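Local coordinates for protein DMATS type aromatic prenyltransferase (Micromonospora olivasterospora, PDB 6ZRY) that probably transfers a dimethylallyl group to the indole ring of tryptophan, in the manner of aromatic prenyltransferases with an ABBA barrel, at residues T110-S115 with P206-K211; D11-R16 with L345-Y350; V236-E241 with V299-D304; E80-P85 with L89-A94. All blocks are in the same frame, centred on the assembly; numbering follows the deposited sequence.

The four contacts illustrate two levels of assembly in an ABBA barrel. Contacts 1 and 2 tie outer helices to the ends of barrel strands or the loops beside them, whereas contacts 3 and 4 lie within the outer layer. Contacts 1 and 2 reach the one antiparallel sheet on opposite sides of the chain's centre, their own centres about 31 Å apart. Between centres, contact 4 is about 21 Å from contact 2, about 23 Å from contact 1 and about 39 Å from contact 3, a surface junction. Contacts 1, 3 and 4 are nested within the loop closed by contact 2. Bound tryptophan is about 8 Å from the side chain of Ser-346 in contact 2 and about 9 Å from that of Glu-80 in contact 4.

Contact 1. Residues T110-S115 with P206-K211; sequences TSRLDS and PQARVK
Arg-112 of the short helix 111-114 lays its guanidinium against Ala-208 and Gln-207, where the chain enters strand 209-220 of the ABBA barrel; a surface helix is thereby tied to the loop before a barrel strand. One face of the group lies over the peptide joining Gln-207 to Ala-208, with Ala-208 N 3.4 Å above the plane and offset toward its rim. Nearer the backbone, Arg-112 CD and NE run past the methyl of Ala-208, NE standing 3.7 Å from CB. The chain gets there by a bend at chi2 (-138°), which turns the guanidinium over the loop. Its strongest polar partner is the carbonyl of Gly-205, which takes a hydrogen bond from NH2, while NH1 has a long, weak ion pair with Glu-266. That carboxylate also accepts a hydrogen bond from Ala-208 N, so one acid serves both sides. With an alanine here, the Gly-205 carbonyl would probably lose its donor and the 207-208 peptide the flat group that lies over it. Pro-206 sits at the margin: its O approaches NH1 at the guanidinium edge, near the plane, at 3.5 Å.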
loop_
_atom_site.group_PDB
_atom_site.type_symbol
_atom_site.label_atom_id
_atom_site.label_comp_id
_atom_site.label_asym_id
_atom_site.label_seq_id
_atom_site.Cartn_x
_atom_site.Cartn_y
_atom_site.Cartn_z
ATOM N N THR A 110 10.214 18.728 4.880
ATOM C CA THR A 110 9.219 17.818 5.515
ATOM C C THR A 110 8.313 18.602 6.461
ATOM O O THR A 110 7.757 17.987 7.385
ATOM C CB THR A 110 9.943 16.701 6.269
ATOM O OG1 THR A 110 10.700 17.345 7.300
ATOM C CG2 THR A 110 10.833 15.875 5.365
ATOM N N SER A 111 8.153 19.900 6.223
ATOM C CA SER A 111 7.420 20.827 7.114
ATOM C C SER A 111 5.952 20.389 7.231
ATOM O O SER A 111 5.435 20.447 8.330
ATOM C CB SER A 111 7.525 22.249 6.635
ATOM O OG SER A 111 6.685 22.433 5.521
ATOM N N ARG A 112 5.316 19.962 6.145
ATOM C CA ARG A 112 3.886 19.535 6.181
ATOM C C ARG A 112 3.750 18.298 7.070
ATOM O O ARG A 112 2.928 18.329 7.994
ATOM C CB ARG A 112 3.326 19.259 4.782
ATOM C CG ARG A 112 3.172 20.500 3.920
ATOM C CD ARG A 112 1.867 20.490 3.134
ATOM N NE ARG A 112 1.686 21.690 2.316
ATOM C CZ ARG A 112 2.328 21.921 1.185
ATOM N NH1 ARG A 112 2.096 23.035 0.509
ATOM N NH2 ARG A 112 3.202 21.044 0.725
ATOM N N LEU A 113 4.568 17.268 6.834
ATOM C CA LEU A 113 4.611 16.038 7.671
ATOM C C LEU A 113 4.938 16.431 9.123
ATOM O O LEU A 113 4.219 15.982 10.048
ATOM C CB LEU A 113 5.640 15.050 7.080
ATOM C CG LEU A 113 5.891 13.786 7.903
ATOM C CD1 LEU A 113 4.620 12.937 8.000
ATOM C CD2 LEU A 113 7.039 12.961 7.329
ATOM N N ASP A 114 5.944 17.279 9.333
ATOM C CA ASP A 114 6.369 17.722 10.695
ATOM C C ASP A 114 5.198 18.399 11.413
ATOM O O ASP A 114 5.045 18.172 12.652
ATOM C CB ASP A 114 7.602 18.625 10.626
ATOM C CG ASP A 114 8.853 17.888 10.182
ATOM O OD1 ASP A 114 9.703 18.518 9.542
ATOM O OD2 ASP A 114 8.943 16.687 10.450
ATOM N N SER A 115 4.373 19.158 10.679
ATOM C CA SER A 115 3.295 19.986 11.256
ATOM C C SER A 115 2.208 19.101 11.905
ATOM O O SER A 115 1.454 19.644 12.739
ATOM C CB SER A 115 2.730 20.944 10.232
ATOM O OG SER A 115 1.737 20.316 9.421
ATOM N N PRO A 206 3.922 21.545 -3.891
ATOM C CA PRO A 206 3.382 22.897 -4.022
ATOM C C PRO A 206 2.098 23.115 -3.205
ATOM O O PRO A 206 1.861 24.206 -2.800
ATOM C CB PRO A 206 3.086 23.039 -5.530
ATOM C CG PRO A 206 2.996 21.598 -6.040
ATOM C CD PRO A 206 3.970 20.828 -5.178
ATOM N N GLN A 207 1.307 22.061 -2.982
ATOM C CA GLN A 207 0.061 22.149 -2.183
ATOM C C GLN A 207 -0.068 20.910 -1.285
ATOM O O GLN A 207 0.564 19.864 -1.575
ATOM C CB GLN A 207 -1.138 22.372 -3.110
ATOM C CG GLN A 207 -1.217 21.407 -4.273
ATOM C CD GLN A 207 -2.359 21.723 -5.205
ATOM O OE1 GLN A 207 -3.144 22.656 -4.977
ATOM N NE2 GLN A 207 -2.461 20.938 -6.273
ATOM N N ALA A 208 -0.802 21.043 -0.194
ATOM C CA ALA A 208 -1.073 19.943 0.741
ATOM C C ALA A 208 -1.864 18.868 -0.016
ATOM O O ALA A 208 -2.788 19.221 -0.814
ATOM C CB ALA A 208 -1.816 20.465 1.952
ATOM N N ARG A 209 -1.529 17.621 0.220
ATOM C CA ARG A 209 -2.186 16.462 -0.426
ATOM C C ARG A 209 -2.069 15.269 0.519
ATOM O O ARG A 209 -0.974 15.068 1.087
ATOM C CB ARG A 209 -1.528 16.239 -1.779
ATOM C CG ARG A 209 -1.912 14.946 -2.476
ATOM C CD ARG A 209 -1.188 14.880 -3.813
ATOM N NE ARG A 209 -2.067 15.436 -4.825
ATOM C CZ ARG A 209 -2.569 14.762 -5.854
ATOM N NH1 ARG A 209 -3.381 15.371 -6.703
ATOM N NH2 ARG A 209 -2.242 13.491 -6.045
ATOM N N VAL A 210 -3.166 14.581 0.755
ATOM C CA VAL A 210 -3.227 13.385 1.638
ATOM C C VAL A 210 -4.005 12.292 0.912
ATOM O O VAL A 210 -5.031 12.598 0.251
ATOM C CB VAL A 210 -3.880 13.711 2.981
ATOM C CG1 VAL A 210 -4.108 12.461 3.827
ATOM C CG2 VAL A 210 -3.100 14.772 3.752
ATOM N N LYS A 211 -3.546 11.061 1.035
ATOM C CA LYS A 211 -4.300 9.900 0.578
ATOM C C LYS A 211 -4.782 9.157 1.818
ATOM O O LYS A 211 -3.932 8.728 2.604
ATOM C CB LYS A 211 -3.395 9.101 -0.342
ATOM C CG LYS A 211 -4.083 8.229 -1.333
ATOM C CD LYS A 211 -3.141 7.897 -2.495
ATOM C CE LYS A 211 -3.330 6.515 -3.056
ATOM N NZ LYS A 211 -2.421 6.278 -4.213
#

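Contact 2. Residues D11-R16 with L345-Y350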
loop_
_atom_site.group_PDB
_atom_site.type_symbol
_atom_site.label_atom_id
_atom_site.label_comp_id
_atom_site.label_asym_id
_atom_site.label_seq_id
_atom_site.Cartn_x
_atom_site.Cartn_y
_atom_site.Cartn_z
ATOM N N ASP A 11 16.547 -8.438 -2.261
ATOM C CA ASP A 11 17.446 -7.637 -3.119
ATOM C C ASP A 11 17.425 -8.237 -4.532
ATOM O O ASP A 11 17.423 -7.485 -5.456
ATOM C CB ASP A 11 18.867 -7.578 -2.542
ATOM C CG ASP A 11 19.843 -6.769 -3.390
ATOM O OD1 ASP A 11 19.583 -5.553 -3.614
ATOM O OD2 ASP A 11 20.853 -7.376 -3.845
ATOM N N GLY A 12 17.405 -9.568 -4.665
ATOM C CA GLY A 12 17.329 -10.244 -5.984
ATOM C C GLY A 12 16.017 -9.957 -6.684
ATOM O O GLY A 12 16.020 -9.673 -7.855
ATOM N N GLN A 13 14.909 -10.042 -5.957
ATOM C CA GLN A 13 13.567 -9.697 -6.470
ATOM C C GLN A 13 13.581 -8.255 -6.993
ATOM O O GLN A 13 13.133 -8.038 -8.126
ATOM C CB GLN A 13 12.532 -9.930 -5.378
ATOM C CG GLN A 13 12.343 -11.387 -5.022
ATOM C CD GLN A 13 11.459 -11.603 -3.829
ATOM O OE1 GLN A 13 11.583 -10.920 -2.817
ATOM N NE2 GLN A 13 10.559 -12.571 -3.925
ATOM N N LEU A 14 14.046 -7.299 -6.201
ATOM C CA LEU A 14 14.033 -5.871 -6.609
ATOM C C LEU A 14 14.909 -5.666 -7.862
ATOM O O LEU A 14 14.510 -4.913 -8.732
ATOM C CB LEU A 14 14.513 -4.983 -5.469
ATOM C CG LEU A 14 14.525 -3.492 -5.794
ATOM C CD1 LEU A 14 13.166 -3.038 -6.251
ATOM C CD2 LEU A 14 14.985 -2.668 -4.598
ATOM N N ALA A 15 16.092 -6.250 -7.892
ATOM C CA ALA A 15 17.045 -6.114 -9.029
ATOM C C ALA A 15 16.344 -6.554 -10.329
ATOM O O ALA A 15 16.403 -5.818 -11.318
ATOM C CB ALA A 15 18.293 -6.912 -8.753
ATOM N N ARG A 16 15.651 -7.686 -10.298
ATOM C CA ARG A 16 14.935 -8.223 -11.472
ATOM C C ARG A 16 13.733 -7.329 -11.793
ATOM O O ARG A 16 13.506 -7.054 -12.997
ATOM C CB ARG A 16 14.587 -9.696 -11.246
ATOM C CG ARG A 16 15.794 -10.623 -11.211
ATOM C CD ARG A 16 15.374 -12.075 -11.147
ATOM N NE ARG A 16 14.675 -12.384 -9.913
ATOM C CZ ARG A 16 15.252 -12.815 -8.773
ATOM N NH1 ARG A 16 14.507 -13.045 -7.696
ATOM N NH2 ARG A 16 16.566 -13.022 -8.713
ATOM N N LEU A 345 2.745 -7.610 -5.375
ATOM C CA LEU A 345 3.465 -8.899 -5.438
ATOM C C LEU A 345 4.218 -9.164 -4.126
ATOM O O LEU A 345 5.013 -8.304 -3.680
ATOM C CB LEU A 345 4.410 -8.853 -6.640
ATOM C CG LEU A 345 3.734 -8.706 -7.998
ATOM C CD1 LEU A 345 4.778 -8.519 -9.102
ATOM C CD2 LEU A 345 2.866 -9.911 -8.302
ATOM N N SER A 346 3.939 -10.308 -3.514
ATOM C CA SER A 346 4.508 -10.718 -2.222
ATOM C C SER A 346 5.936 -11.254 -2.390
ATOM O O SER A 346 6.194 -12.016 -3.300
ATOM C CB SER A 346 3.638 -11.749 -1.566
ATOM O OG SER A 346 2.310 -11.271 -1.405
ATOM N N ALA A 347 6.813 -10.913 -1.467
ATOM C CA ALA A 347 8.183 -11.448 -1.403
ATOM C C ALA A 347 8.169 -12.955 -1.121
ATOM O O ALA A 347 9.046 -13.644 -1.619
ATOM C CB ALA A 347 8.955 -10.695 -0.349
ATOM N N GLU A 348 7.228 -13.438 -0.324
ATOM C CA GLU A 348 7.167 -14.849 0.112
ATOM C C GLU A 348 8.551 -15.277 0.643
ATOM O O GLU A 348 9.021 -16.411 0.326
ATOM C CB GLU A 348 6.733 -15.758 -1.031
ATOM C CG GLU A 348 5.336 -15.473 -1.561
ATOM C CD GLU A 348 4.833 -16.439 -2.633
ATOM O OE1 GLU A 348 3.663 -16.745 -2.609
ATOM O OE2 GLU A 348 5.637 -16.823 -3.552
ATOM N N ALA A 349 9.173 -14.442 1.456
ATOM C CA ALA A 349 10.482 -14.747 2.060
ATOM C C ALA A 349 10.322 -15.868 3.105
ATOM O O ALA A 349 11.305 -16.593 3.323
ATOM C CB ALA A 349 11.110 -13.510 2.642
ATOM N N TYR A 350 9.157 -16.014 3.719
ATOM C CA TYR A 350 8.936 -16.943 4.861
ATOM C C TYR A 350 7.989 -18.072 4.523
ATOM O O TYR A 350 8.210 -19.158 5.064
ATOM C CB TYR A 350 8.426 -16.179 6.079
ATOM C CG TYR A 350 9.469 -15.291 6.677
ATOM C CD1 TYR A 350 10.613 -15.839 7.226
ATOM C CD2 TYR A 350 9.362 -13.910 6.638
ATOM C CE1 TYR A 350 11.610 -15.048 7.756
ATOM C CE2 TYR A 350 10.363 -13.094 7.143
ATOM C CZ TYR A 350 11.490 -13.665 7.714
ATOM O OH TYR A 350 12.459 -12.874 8.233
#
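Gln-13 reaches from helix 6-21 to Ala-347, and nearly everything that passes between 11-16 and 345-350 goes through its side chain. CB leaves the helix in the direction of the other segment. CG stands beside the backbone N (chi1 -68°), and beyond it the chain is extended, which lets the amide span the 7.6 Å between the CA atoms of Gln-13 and Ala-347. CD is the first atom to come close, 3.9 Å from Ala-347 O. From here the amide's oxygen and nitrogen meet different parts of one residue. The far segment is where the chain leaves strand 341-346 of the ABBA barrel, so a helix near the N-terminus is being fastened beside the last barrel strand. On one branch, OE1 lies 3.6 Å from the methyl of Ala-347; it is buried here and has no hydrogen-bonding partner. On the other, NE2 donates to Ala-347 O at 3.0 Å, a nearly straight bond (163° at the hydrogen) that leaves close to the plane of the amide and meets the carbonyl well to one side of its C=O direction (119°). NE2 has a second acceptor in Val-315 O, so two backbone carbonyls hold the amide's nitrogen end and fix its rotation. Ala-347 O is likewise shared: His-9, one helical turn before Gln-13, gives it a hydrogen bond through NE2. The methyl of Ala-347 also packs on Leu-10 of the same helix and on Thr-59.

Contact 3. Residues V236-E241 with V299-D304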
loop_
_atom_site.group_PDB
_atom_site.type_symbol
_atom_site.label_atom_id
_atom_site.label_comp_id
_atom_site.label_asym_id
_atom_site.label_seq_id
_atom_site.Cartn_x
_atom_site.Cartn_y
_atom_site.Cartn_z
ATOM N N VAL A 236 -19.210 4.546 -10.916
ATOM C CA VAL A 236 -19.565 3.438 -9.986
ATOM C C VAL A 236 -19.654 2.124 -10.767
ATOM O O VAL A 236 -19.221 1.124 -10.217
ATOM C CB VAL A 236 -20.832 3.713 -9.157
ATOM C CG1 VAL A 236 -20.628 4.878 -8.236
ATOM C CG2 VAL A 236 -22.076 3.905 -10.002
ATOM N N ALA A 237 -20.172 2.130 -12.007
ATOM C CA ALA A 237 -20.288 0.919 -12.848
ATOM C C ALA A 237 -18.897 0.311 -13.094
ATOM O O ALA A 237 -18.755 -0.937 -13.002
ATOM C CB ALA A 237 -21.007 1.244 -14.150
ATOM N N GLU A 238 -17.923 1.146 -13.433
ATOM C CA GLU A 238 -16.528 0.723 -13.725
ATOM C C GLU A 238 -15.948 0.077 -12.465
ATOM O O GLU A 238 -15.223 -0.934 -12.607
ATOM C CB GLU A 238 -15.681 1.921 -14.171
ATOM C CG GLU A 238 -14.216 1.585 -14.457
ATOM C CD GLU A 238 -13.428 2.769 -14.989
ATOM O OE1 GLU A 238 -12.229 2.616 -15.240
ATOM O OE2 GLU A 238 -14.026 3.862 -15.111
ATOM N N ILE A 239 -16.203 0.655 -11.271
ATOM C CA ILE A 239 -15.638 0.092 -10.009
ATOM C C ILE A 239 -16.254 -1.286 -9.799
ATOM O O ILE A 239 -15.513 -2.226 -9.544
ATOM C CB ILE A 239 -15.837 1.026 -8.802
ATOM C CG1 ILE A 239 -15.080 2.334 -8.987
ATOM C CG2 ILE A 239 -15.433 0.337 -7.498
ATOM C CD1 ILE A 239 -15.569 3.446 -8.096
ATOM N N GLU A 240 -17.581 -1.417 -9.961
ATOM C CA GLU A 240 -18.270 -2.730 -9.815
ATOM C C GLU A 240 -17.739 -3.738 -10.826
ATOM O O GLU A 240 -17.520 -4.879 -10.415
ATOM C CB GLU A 240 -19.786 -2.578 -9.951
ATOM C CG GLU A 240 -20.347 -1.751 -8.857
ATOM C CD GLU A 240 -21.791 -1.997 -8.558
ATOM O OE1 GLU A 240 -22.584 -2.141 -9.559
ATOM O OE2 GLU A 240 -22.132 -2.048 -7.335
ATOM N N GLU A 241 -17.542 -3.345 -12.089
ATOM C CA GLU A 241 -17.003 -4.251 -13.151
ATOM C C GLU A 241 -15.621 -4.753 -12.695
ATOM O O GLU A 241 -15.335 -5.957 -12.835
ATOM C CB GLU A 241 -16.890 -3.538 -14.499
ATOM C CG GLU A 241 -18.245 -3.369 -15.196
ATOM C CD GLU A 241 -18.301 -2.424 -16.387
ATOM O OE1 GLU A 241 -19.400 -2.286 -16.976
ATOM O OE2 GLU A 241 -17.278 -1.824 -16.717
ATOM N N VAL A 299 -5.795 -6.365 -20.007
ATOM C CA VAL A 299 -6.197 -6.426 -21.445
ATOM C C VAL A 299 -7.372 -5.473 -21.679
ATOM O O VAL A 299 -7.328 -4.729 -22.679
ATOM C CB VAL A 299 -6.512 -7.858 -21.884
ATOM C CG1 VAL A 299 -7.322 -7.901 -23.178
ATOM C CG2 VAL A 299 -5.239 -8.665 -22.020
ATOM N N ARG A 300 -8.379 -5.506 -20.816
ATOM C CA ARG A 300 -9.579 -4.619 -20.927
ATOM C C ARG A 300 -9.127 -3.143 -20.946
ATOM O O ARG A 300 -9.711 -2.357 -21.691
ATOM C CB ARG A 300 -10.587 -4.931 -19.816
ATOM C CG ARG A 300 -11.884 -4.122 -19.885
ATOM C CD ARG A 300 -12.900 -4.512 -18.799
ATOM N NE ARG A 300 -13.256 -5.939 -18.860
ATOM C CZ ARG A 300 -14.246 -6.544 -18.167
ATOM N NH1 ARG A 300 -15.032 -5.847 -17.352
ATOM N NH2 ARG A 300 -14.446 -7.854 -18.316
ATOM N N TYR A 301 -8.083 -2.788 -20.187
ATOM C CA TYR A 301 -7.608 -1.394 -20.039
ATOM C C TYR A 301 -6.568 -1.044 -21.098
ATOM O O TYR A 301 -6.035 0.072 -21.043
ATOM C CB TYR A 301 -7.119 -1.179 -18.606
ATOM C CG TYR A 301 -8.265 -0.901 -17.684
ATOM C CD1 TYR A 301 -8.777 0.382 -17.587
ATOM C CD2 TYR A 301 -8.885 -1.908 -16.966
ATOM C CE1 TYR A 301 -9.847 0.673 -16.748
ATOM C CE2 TYR A 301 -9.969 -1.644 -16.147
ATOM C CZ TYR A 301 -10.445 -0.343 -16.029
ATOM O OH TYR A 301 -11.515 -0.035 -15.230
ATOM N N GLY A 302 -6.322 -1.945 -22.052
ATOM C CA GLY A 302 -5.376 -1.716 -23.154
ATOM C C GLY A 302 -3.939 -1.833 -22.705
ATOM O O GLY A 302 -3.079 -1.253 -23.377
ATOM N N PHE A 303 -3.667 -2.544 -21.605
ATOM C CA PHE A 303 -2.295 -2.730 -21.065
ATOM C C PHE A 303 -1.721 -4.023 -21.663
ATOM O O PHE A 303 -2.492 -4.794 -22.300
ATOM C CB PHE A 303 -2.279 -2.684 -19.536
ATOM C CG PHE A 303 -2.499 -1.318 -18.938
ATOM C CD1 PHE A 303 -1.588 -0.297 -19.147
ATOM C CD2 PHE A 303 -3.614 -1.050 -18.156
ATOM C CE1 PHE A 303 -1.796 0.963 -18.606
ATOM C CE2 PHE A 303 -3.825 0.214 -17.617
ATOM C CZ PHE A 303 -2.914 1.220 -17.845
ATOM N N ASP A 304 -0.399 -4.192 -21.543
ATOM C CA ASP A 304 0.368 -5.368 -22.034
ATOM C C ASP A 304 0.604 -6.354 -20.871
ATOM O O ASP A 304 1.285 -5.975 -19.840
ATOM C CB ASP A 304 1.696 -4.932 -22.668
ATOM C CG ASP A 304 2.415 -6.034 -23.424
ATOM O OD1 ASP A 304 1.907 -7.175 -23.433
ATOM O OD2 ASP A 304 3.491 -5.742 -24.004
HETATM O O HOH W 1 -13.480 -1.781 -14.648
#
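Tyr-301, at the point where a Schellman motif ends helix 287-300, sends its hydroxyl to Glu-238 of helix 236-247, and this polar bridge joins two outer helices of the barrel at the protein surface. Gly-302, with positive phi (76°), is the C-prime residue of the motif, and its N bonds to Val-299 O at 3.0 Å. Across the contact, Tyr-301 OH donates to Glu-238 OE1 at 2.7 Å, meeting that oxygen's anti lone pair, the one turned away from the other oxygen. OE1 lies at the ring edge, in the ring plane, 3.4 Å from Tyr-301 CE1; carboxylate and ring are only 25° apart. Glu-238 reaches this far because its chain is fully extended, with CG opposite the backbone N (chi1 178°). A water completes the link by donating both to Glu-238 O (2.8 Å) and to Tyr-301 OH (2.7 Å), so the phenol is gripped as donor by the acid and as acceptor by the water. Were the acid replaced by an alanine, the phenol is likely to be left without its acceptor and the ring freer to shift. Alongside, Arg-300 NH1 approaches Glu-241 CB edge-on at 4.1 Å. Glu-241 OE2 and Arg-300 NH1 are 4.7 Å apart, probably near enough for a weak attraction at most, and not a salt bridge. On the barrel side, Glu-238 and Tyr-301 both touch Leu-332 of strand 327-333, while Ile-239 packs on strand 273-278 and helix 221-228. Asp-304 then caps the start of helix 305-315.

Contact 4. Residues E80-P85 with L89-A94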
loop_
_atom_site.group_PDB
_atom_site.type_symbol
_atom_site.label_atom_id
_atom_site.label_comp_id
_atom_site.label_asym_id
_atom_site.label_seq_id
_atom_site.Cartn_x
_atom_site.Cartn_y
_atom_site.Cartn_z
ATOM N N GLU A 80 8.638 -1.507 6.356
ATOM C CA GLU A 80 9.013 -0.888 7.623
ATOM C C GLU A 80 10.388 -1.410 8.035
ATOM O O GLU A 80 10.778 -2.503 7.612
ATOM C CB GLU A 80 7.944 -1.115 8.706
ATOM C CG GLU A 80 7.719 -2.563 9.078
ATOM C CD GLU A 80 6.661 -2.774 10.148
ATOM O OE1 GLU A 80 6.362 -1.820 10.906
ATOM O OE2 GLU A 80 6.127 -3.891 10.220
ATOM N N THR A 81 11.055 -0.619 8.844
ATOM C CA THR A 81 12.344 -0.933 9.483
ATOM C C THR A 81 12.057 -1.381 10.906
ATOM O O THR A 81 11.560 -0.568 11.707
ATOM C CB THR A 81 13.293 0.255 9.490
ATOM O OG1 THR A 81 13.266 0.963 8.236
ATOM C CG2 THR A 81 14.711 -0.189 9.797
ATOM N N LEU A 82 12.376 -2.626 11.225
ATOM C CA LEU A 82 12.105 -3.160 12.559
ATOM C C LEU A 82 13.141 -2.565 13.550
ATOM O O LEU A 82 14.260 -2.240 13.118
ATOM C CB LEU A 82 12.146 -4.681 12.504
ATOM C CG LEU A 82 11.040 -5.338 11.663
ATOM C CD1 LEU A 82 11.063 -6.845 11.852
ATOM C CD2 LEU A 82 9.645 -4.798 12.004
ATOM N N GLY A 83 12.732 -2.362 14.803
ATOM C CA GLY A 83 13.601 -1.835 15.874
ATOM C C GLY A 83 14.550 -2.896 16.415
ATOM O O GLY A 83 14.435 -4.093 16.001
ATOM N N SER A 84 15.460 -2.476 17.328
ATOM C CA SER A 84 16.637 -3.270 17.771
ATOM C C SER A 84 16.165 -4.475 18.574
ATOM O O SER A 84 16.476 -5.603 18.199
ATOM C CB SER A 84 17.677 -2.447 18.503
ATOM O OG SER A 84 18.979 -2.795 18.043
ATOM N N PRO A 85 15.416 -4.304 19.694
ATOM C CA PRO A 85 14.410 -5.288 20.076
ATOM C C PRO A 85 13.186 -4.896 19.238
ATOM O O PRO A 85 12.718 -3.766 19.332
ATOM C CB PRO A 85 14.253 -5.094 21.605
ATOM C CG PRO A 85 15.271 -3.995 21.954
ATOM C CD PRO A 85 15.491 -3.215 20.671
ATOM N N LEU A 89 6.975 0.747 19.085
ATOM C CA LEU A 89 7.636 2.065 19.287
ATOM C C LEU A 89 9.039 2.041 18.662
ATOM O O LEU A 89 9.397 3.017 18.017
ATOM C CB LEU A 89 7.686 2.367 20.785
ATOM C CG LEU A 89 7.938 3.826 21.169
ATOM C CD1 LEU A 89 6.882 4.762 20.590
ATOM C CD2 LEU A 89 7.985 3.963 22.682
ATOM N N ALA A 90 9.762 0.955 18.843
ATOM C CA ALA A 90 11.136 0.736 18.330
ATOM C C ALA A 90 11.108 0.711 16.783
ATOM O O ALA A 90 12.022 1.278 16.158
ATOM C CB ALA A 90 11.684 -0.536 18.903
ATOM N N ASN A 91 10.043 0.116 16.200
ATOM C CA ASN A 91 9.840 0.019 14.729
ATOM C C ASN A 91 9.577 1.425 14.181
ATOM O O ASN A 91 10.126 1.779 13.163
ATOM C CB ASN A 91 8.695 -0.939 14.347
ATOM C CG ASN A 91 8.841 -2.374 14.797
ATOM O OD1 ASN A 91 9.915 -2.826 15.235
ATOM N ND2 ASN A 91 7.759 -3.139 14.662
ATOM N N LEU A 92 8.717 2.200 14.835
ATOM C CA LEU A 92 8.437 3.604 14.463
ATOM C C LEU A 92 9.744 4.401 14.443
ATOM O O LEU A 92 10.034 5.068 13.427
ATOM C CB LEU A 92 7.433 4.181 15.475
ATOM C CG LEU A 92 7.248 5.682 15.430
ATOM C CD1 LEU A 92 6.872 6.147 14.043
ATOM C CD2 LEU A 92 6.206 6.131 16.453
ATOM N N SER A 93 10.515 4.333 15.531
ATOM C CA SER A 93 11.812 5.041 15.672
ATOM C C SER A 93 12.747 4.682 14.504
ATOM O O SER A 93 13.264 5.609 13.850
ATOM C CB SER A 93 12.449 4.713 16.977
ATOM O OG SER A 93 13.593 5.510 17.176
ATOM N N ALA A 94 12.908 3.388 14.225
ATOM C CA ALA A 94 13.807 2.882 13.160
ATOM C C ALA A 94 13.286 3.345 11.781
ATOM O O ALA A 94 14.099 3.773 10.927
ATOM C CB ALA A 94 13.942 1.366 13.259
HETATM O O HOH W 2 5.396 -1.968 13.492
#
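Gly-83 and Asn-91 form the tight part of this contact, in which the loop leaving strand 71-79 folds back over the first turns of helix 88-106. Gly-83 N donates to Asn-91 OD1 at 2.9 Å in an almost straight bond (171° at the hydrogen). The same oxygen accepts Gly-87 N, one turn earlier, so a single side-chain carbonyl pins both the loop and the start of the helix. A chi1 of -60° turns the Asn-91 amide toward the loop, where it lies side by side with Leu-82, whose CD2 is 3.7 Å from ND2. At Gly-83 the backbones come so close, CA to CA 4.3 Å from Ala-90, that a beta carbon would clash with the Ala-90 methyl. Next to it, Ala-94 CB packs against two loop carbonyls, 3.4 Å from Thr-81 O and 3.6 Å from Leu-82 O. Thr-81 O also receives a CA-H...O contact from Asn-91.

The solvent side is at Ser-84 and Pro-85. Here a single carbonyl touches the helix, Pro-85 O 3.4 Å from Ala-90 CB, and the proline ring stands at the surface. The Glu-80 end is buried instead and bridged by a water, which donates to Glu-80 OE1 and accepts from Asn-91 ND2 at 2.9 Å, while Glu-80 OE2 is held by Ser-52. Thr-81 packs on Phe-98 farther along helix 88-106, Leu-92 on Met-131 of strand 131-138, and Glu-80 on Trp-132 of that strand, a residue of the tryptophan pocket.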